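Local coordinates for protein (S)-2-haloacid dehalogenase IVA (Burkholderia cepacia, PDB 2NO4) that catalyses the hydrolytic dehalogenation of short-chain (S)-2-haloalkanoic acids, inverting the configuration to give (R)-2-hydroxyalkanoic acids and halide, at residues 24-29 with 142-147; 76-81 with 95-100. All coordinates share one frame; numbering follows the deposited sequence.

Interaction 1: 24-29 with 142-147; sequences TLLDVH and SKLDRV
L144 and L26 meet by their methyl groups, CD1 of L144 lying 4.0 Å from CD2 of L26, with the two side chains overlapping head to tail. The same L144 CD1 comes within 4.5 Å of L25 CB, so one branch of L144 touches both leucines of 24-29. In L26 and L144 alike CG is turned anti to the carbonyl carbon, but different branches do the touching: in L144 it is CD1, which continues the extended chain (chi2 175°), whereas in L26 it is CD2, the branch that chi2 (177°) leaves off the extended line. S142 adds an oxygen at the edge of this apolar patch: OG stands 4.2 Å from L26 CD2 without bonding across the contact. Its first torsion (chi1 53°) tucks OG back over its own backbone, and its main polar partner is A138 O, one turn back in helix 132-141.

That helix closes with a Schellman motif in which K143, at positive phi, is the C-prime residue. In this Rossmann-like HAD fold the contact joins the loop after strand 16-19 to the exit of helix 132-141, on the way to strand 150-153. A138 and L104 also cover L26, while L114 and A111 of helix 110-119 pack on L25 and L144 respectively. At the first residue of 24-29, T24, probably important for catalysis, OG1 is hydrogen-bonded to OD2 of the nucleophile D20 and to S186 N. Farther along, D27 OD1 receives weak bonds from H29 N (3.1 Å) and H29 ND1 (3.0 Å), the first a capping bond before the following helix.

Interaction 2: 76-81 with 95-100; sequences EALTFA and DRLMSA
Two helices of the helical cap that HAD-family haloacid dehalogenases carry beside the Rossmann-like core, 70-84 and 90-102, face each other here through L78, L97 and M98, all buried. L78 reaches across from its helix, with CG anti to the backbone N (chi1 177°), and its two methyls divide the work. CD1 meets L97 CD1 at 3.7 Å, while L78 CD2 touches L97 CB on one hand and M98 CG and SD on the other, all at 3.7 Å. The L78 side chain lies roughly perpendicular to that of L97, whereas L78 and M98 overlap as antiparallel neighbours. The bend of M98 at chi2 (-56°) sets SD beside the methyl. W50 of helix 43-63 also packs on L78, and W71, T74 and D75 of helix 70-84 on M98, so three helices meet around these side chains. Salt bridges tie R96 to E38 and E76 to R61. On the exposed flank of helix 90-102, S99 OG donates to D95 O at 2.9 Å, and that oxygen also accepts from S99 N, the two donors arriving from opposite faces of the carbonyl plane.

Both contacts are buried and apolar, without a hydrogen bond across either, yet they belong to different parts of the fold. The centre of interaction 1, which joins two loops of the Rossmann-like core, is about 9 Å from that of the chain; the centre of interaction 2, between two cap helices, is about 18 Å from it. Interaction 2 buries more surface, 151 against 105 Å², and brings a thioether against a methyl, where interaction 1 mixes leucines with a serine hydroxyl. The side chain of L26 is about 4 Å from that of substrate-binding Y22 and that of L25 about 7 Å from that of the nucleophile D20, whereas the side chains of M98 and L78 stay about 10 Å from those of Y22 and substrate-binding R51, respectively.

Interaction 1: 24-29 with 142-147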
loop_
_atom_site.group_PDB
_atom_site.type_symbol
_atom_site.label_atom_id
_atom_site.label_comp_id
_atom_site.label_asym_id
_atom_site.label_seq_id
_atom_site.Cartn_x
_atom_site.Cartn_y
_atom_site.Cartn_z
ATOM N N THR B 24 -15.597 4.991 5.105
ATOM C CA THR B 24 -16.953 4.843 4.554
ATOM C C THR B 24 -18.006 5.316 5.554
ATOM O O THR B 24 -18.774 6.232 5.257
ATOM C CB THR B 24 -17.186 3.389 4.136
ATOM O OG1 THR B 24 -16.151 3.006 3.226
ATOM C CG2 THR B 24 -18.582 3.173 3.440
ATOM N N LEU B 25 -18.042 4.679 6.727
ATOM C CA LEU B 25 -18.958 5.079 7.798
ATOM C C LEU B 25 -18.285 6.054 8.750
ATOM O O LEU B 25 -18.948 6.918 9.289
ATOM C CB LEU B 25 -19.457 3.861 8.599
ATOM C CG LEU B 25 -20.292 2.847 7.793
ATOM C CD1 LEU B 25 -20.692 1.653 8.649
ATOM C CD2 LEU B 25 -21.521 3.504 7.115
ATOM N N LEU B 26 -16.970 5.895 8.926
ATOM C CA LEU B 26 -16.154 6.683 9.856
ATOM C C LEU B 26 -15.168 7.530 9.061
ATOM O O LEU B 26 -14.519 7.045 8.138
ATOM C CB LEU B 26 -15.377 5.766 10.803
ATOM C CG LEU B 26 -16.249 4.871 11.691
ATOM C CD1 LEU B 26 -15.400 3.931 12.555
ATOM C CD2 LEU B 26 -17.132 5.778 12.562
ATOM N N ASP B 27 -15.027 8.777 9.473
ATOM C CA ASP B 27 -14.236 9.762 8.731
ATOM C C ASP B 27 -12.763 9.729 9.179
ATOM O O ASP B 27 -12.432 10.284 10.216
ATOM C CB ASP B 27 -14.860 11.135 8.965
ATOM C CG ASP B 27 -14.258 12.199 8.115
ATOM O OD1 ASP B 27 -13.113 12.053 7.631
ATOM O OD2 ASP B 27 -14.956 13.203 7.929
ATOM N N VAL B 28 -11.898 9.057 8.427
ATOM C CA VAL B 28 -10.490 8.903 8.878
ATOM C C VAL B 28 -9.757 10.279 9.081
ATOM O O VAL B 28 -8.869 10.397 9.947
ATOM C CB VAL B 28 -9.632 7.841 8.042
ATOM C CG1 VAL B 28 -10.242 6.427 8.129
ATOM C CG2 VAL B 28 -9.432 8.238 6.561
ATOM N N HIS B 29 -10.191 11.304 8.339
ATOM C CA HIS B 29 -9.659 12.685 8.442
ATOM C C HIS B 29 -9.900 13.427 9.774
ATOM O O HIS B 29 -9.140 14.306 10.130
ATOM C CB HIS B 29 -10.154 13.556 7.288
ATOM C CG HIS B 29 -10.154 12.863 5.964
ATOM N ND1 HIS B 29 -11.316 12.494 5.323
ATOM C CD2 HIS B 29 -9.142 12.480 5.150
ATOM C CE1 HIS B 29 -11.021 11.910 4.170
ATOM N NE2 HIS B 29 -9.707 11.875 4.048
ATOM N N SER B 142 -20.275 6.947 18.235
ATOM C CA SER B 142 -21.090 7.563 17.182
ATOM C C SER B 142 -22.523 7.018 17.104
ATOM O O SER B 142 -23.260 7.332 16.164
ATOM C CB SER B 142 -20.376 7.442 15.827
ATOM O OG SER B 142 -20.034 6.081 15.581
ATOM N N LYS B 143 -22.902 6.210 18.099
ATOM C CA LYS B 143 -24.219 5.525 18.184
ATOM C C LYS B 143 -24.596 4.661 16.971
ATOM O O LYS B 143 -25.789 4.462 16.679
ATOM C CB LYS B 143 -25.350 6.508 18.531
ATOM C CG LYS B 143 -25.129 7.237 19.836
ATOM C CD LYS B 143 -26.256 8.245 20.119
ATOM C CE LYS B 143 -25.973 9.069 21.392
ATOM N NZ LYS B 143 -24.774 9.973 21.191
ATOM N N LEU B 144 -23.575 4.142 16.281
ATOM C CA LEU B 144 -23.779 3.296 15.105
ATOM C C LEU B 144 -24.095 1.863 15.513
ATOM O O LEU B 144 -24.639 1.095 14.731
ATOM C CB LEU B 144 -22.578 3.368 14.158
ATOM C CG LEU B 144 -22.309 4.731 13.502
ATOM C CD1 LEU B 144 -21.036 4.744 12.689
ATOM C CD2 LEU B 144 -23.500 5.180 12.629
ATOM N N ASP B 145 -23.758 1.541 16.761
ATOM C CA ASP B 145 -24.070 0.281 17.440
ATOM C C ASP B 145 -25.512 -0.220 17.216
ATOM O O ASP B 145 -25.743 -1.382 16.861
ATOM C CB ASP B 145 -23.758 0.418 18.969
ATOM C CG ASP B 145 -24.352 1.730 19.626
ATOM O OD1 ASP B 145 -25.589 1.905 19.794
ATOM O OD2 ASP B 145 -23.554 2.585 20.015
ATOM N N ARG B 146 -26.473 0.676 17.412
ATOM C CA ARG B 146 -27.880 0.294 17.397
ATOM C C ARG B 146 -28.444 0.066 16.012
ATOM O O ARG B 146 -29.548 -0.445 15.875
ATOM C CB ARG B 146 -28.724 1.330 18.144
ATOM C CG ARG B 146 -28.775 2.704 17.521
ATOM C CD ARG B 146 -29.124 3.753 18.592
ATOM N NE ARG B 146 -28.133 3.795 19.680
ATOM C CZ ARG B 146 -28.138 4.702 20.654
ATOM N NH1 ARG B 146 -29.084 5.639 20.682
ATOM N NH2 ARG B 146 -27.202 4.682 21.599
ATOM N N VAL B 147 -27.689 0.445 14.990
ATOM C CA VAL B 147 -28.170 0.329 13.624
ATOM C C VAL B 147 -27.476 -0.811 12.874
ATOM O O VAL B 147 -27.537 -0.851 11.634
ATOM C CB VAL B 147 -28.118 1.697 12.852
ATOM C CG1 VAL B 147 -29.042 2.690 13.510
ATOM C CG2 VAL B 147 -26.700 2.290 12.791
#

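Interaction 2: 76-81 with 95-100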
loop_
_atom_site.group_PDB
_atom_site.type_symbol
_atom_site.label_atom_id
_atom_site.label_comp_id
_atom_site.label_asym_id
_atom_site.label_seq_id
_atom_site.Cartn_x
_atom_site.Cartn_y
_atom_site.Cartn_z
ATOM N N GLU B 76 1.804 2.261 14.928
ATOM C CA GLU B 76 3.087 2.244 14.231
ATOM C C GLU B 76 3.135 3.283 13.085
ATOM O O GLU B 76 4.127 3.970 12.915
ATOM C CB GLU B 76 3.382 0.842 13.690
ATOM C CG GLU B 76 3.649 -0.161 14.829
ATOM C CD GLU B 76 3.704 -1.611 14.355
ATOM O OE1 GLU B 76 3.289 -1.907 13.207
ATOM O OE2 GLU B 76 4.130 -2.473 15.176
ATOM N N ALA B 77 2.047 3.360 12.321
ATOM C CA ALA B 77 1.911 4.332 11.219
ATOM C C ALA B 77 1.932 5.775 11.723
ATOM O O ALA B 77 2.539 6.650 11.095
ATOM C CB ALA B 77 0.612 4.031 10.377
ATOM N N LEU B 78 1.284 6.031 12.865
ATOM C CA LEU B 78 1.259 7.375 13.409
ATOM C C LEU B 78 2.642 7.760 13.919
ATOM O O LEU B 78 3.090 8.869 13.692
ATOM C CB LEU B 78 0.266 7.521 14.552
ATOM C CG LEU B 78 0.184 8.890 15.270
ATOM C CD1 LEU B 78 -0.153 10.031 14.308
ATOM C CD2 LEU B 78 -0.821 8.819 16.443
ATOM N N THR B 79 3.283 6.842 14.645
ATOM C CA THR B 79 4.631 7.057 15.179
ATOM C C THR B 79 5.587 7.388 14.041
ATOM O O THR B 79 6.367 8.332 14.130
ATOM C CB THR B 79 5.071 5.798 15.956
ATOM O OG1 THR B 79 4.255 5.713 17.131
ATOM C CG2 THR B 79 6.545 5.880 16.352
ATOM N N PHE B 80 5.513 6.596 12.969
ATOM C CA PHE B 80 6.295 6.842 11.769
ATOM C C PHE B 80 6.020 8.229 11.155
ATOM O O PHE B 80 6.973 8.916 10.758
ATOM C CB PHE B 80 6.074 5.744 10.724
ATOM C CG PHE B 80 6.808 5.987 9.466
ATOM C CD1 PHE B 80 8.167 5.671 9.363
ATOM C CD2 PHE B 80 6.159 6.610 8.378
ATOM C CE1 PHE B 80 8.876 5.931 8.168
ATOM C CE2 PHE B 80 6.860 6.867 7.192
ATOM C CZ PHE B 80 8.216 6.530 7.091
ATOM N N ALA B 81 4.740 8.602 11.050
ATOM C CA ALA B 81 4.350 9.875 10.436
ATOM C C ALA B 81 4.811 11.061 11.299
ATOM O O ALA B 81 5.326 12.060 10.780
ATOM C CB ALA B 81 2.794 9.926 10.102
ATOM N N ASP B 95 -0.696 10.342 21.905
ATOM C CA ASP B 95 -1.815 10.032 22.803
ATOM C C ASP B 95 -3.102 10.689 22.337
ATOM O O ASP B 95 -4.134 10.035 22.255
ATOM C CB ASP B 95 -1.496 10.478 24.245
ATOM C CG ASP B 95 -0.332 9.690 24.883
ATOM O OD1 ASP B 95 0.016 8.576 24.409
ATOM O OD2 ASP B 95 0.252 10.193 25.886
ATOM N N ARG B 96 -3.046 11.991 22.052
ATOM C CA ARG B 96 -4.198 12.758 21.556
ATOM C C ARG B 96 -4.767 12.212 20.251
ATOM O O ARG B 96 -5.990 12.077 20.078
ATOM C CB ARG B 96 -3.817 14.222 21.335
ATOM C CG ARG B 96 -3.846 15.068 22.607
ATOM C CD ARG B 96 -3.582 16.552 22.281
ATOM N NE ARG B 96 -4.809 17.189 21.789
ATOM C CZ ARG B 96 -5.586 17.979 22.532
ATOM N NH1 ARG B 96 -5.241 18.265 23.788
ATOM N NH2 ARG B 96 -6.700 18.499 22.017
ATOM N N LEU B 97 -3.876 11.902 19.322
ATOM C CA LEU B 97 -4.307 11.446 17.974
ATOM C C LEU B 97 -4.870 10.009 17.986
ATOM O O LEU B 97 -5.874 9.721 17.330
ATOM C CB LEU B 97 -3.178 11.652 16.965
ATOM C CG LEU B 97 -2.876 13.117 16.565
ATOM C CD1 LEU B 97 -1.715 13.180 15.573
ATOM C CD2 LEU B 97 -4.090 13.769 15.961
ATOM N N MET B 98 -4.251 9.130 18.774
ATOM C CA MET B 98 -4.787 7.770 19.002
ATOM C C MET B 98 -6.147 7.776 19.729
ATOM O O MET B 98 -7.038 6.998 19.373
ATOM C CB MET B 98 -3.758 6.895 19.741
ATOM C CG MET B 98 -2.483 6.567 18.932
ATOM S SD MET B 98 -2.762 5.772 17.310
ATOM C CE MET B 98 -3.288 4.104 17.760
ATOM N N SER B 99 -6.324 8.659 20.725
ATOM C CA SER B 99 -7.633 8.791 21.393
ATOM C C SER B 99 -8.688 9.280 20.441
ATOM O O SER B 99 -9.812 8.815 20.487
ATOM C CB SER B 99 -7.596 9.764 22.575
ATOM O OG SER B 99 -6.652 9.303 23.491
ATOM N N ALA B 100 -8.320 10.216 19.569
ATOM C CA ALA B 100 -9.252 10.715 18.579
ATOM C C ALA B 100 -9.628 9.627 17.583
ATOM O O ALA B 100 -10.770 9.538 17.160
ATOM C CB ALA B 100 -8.670 11.951 17.882
#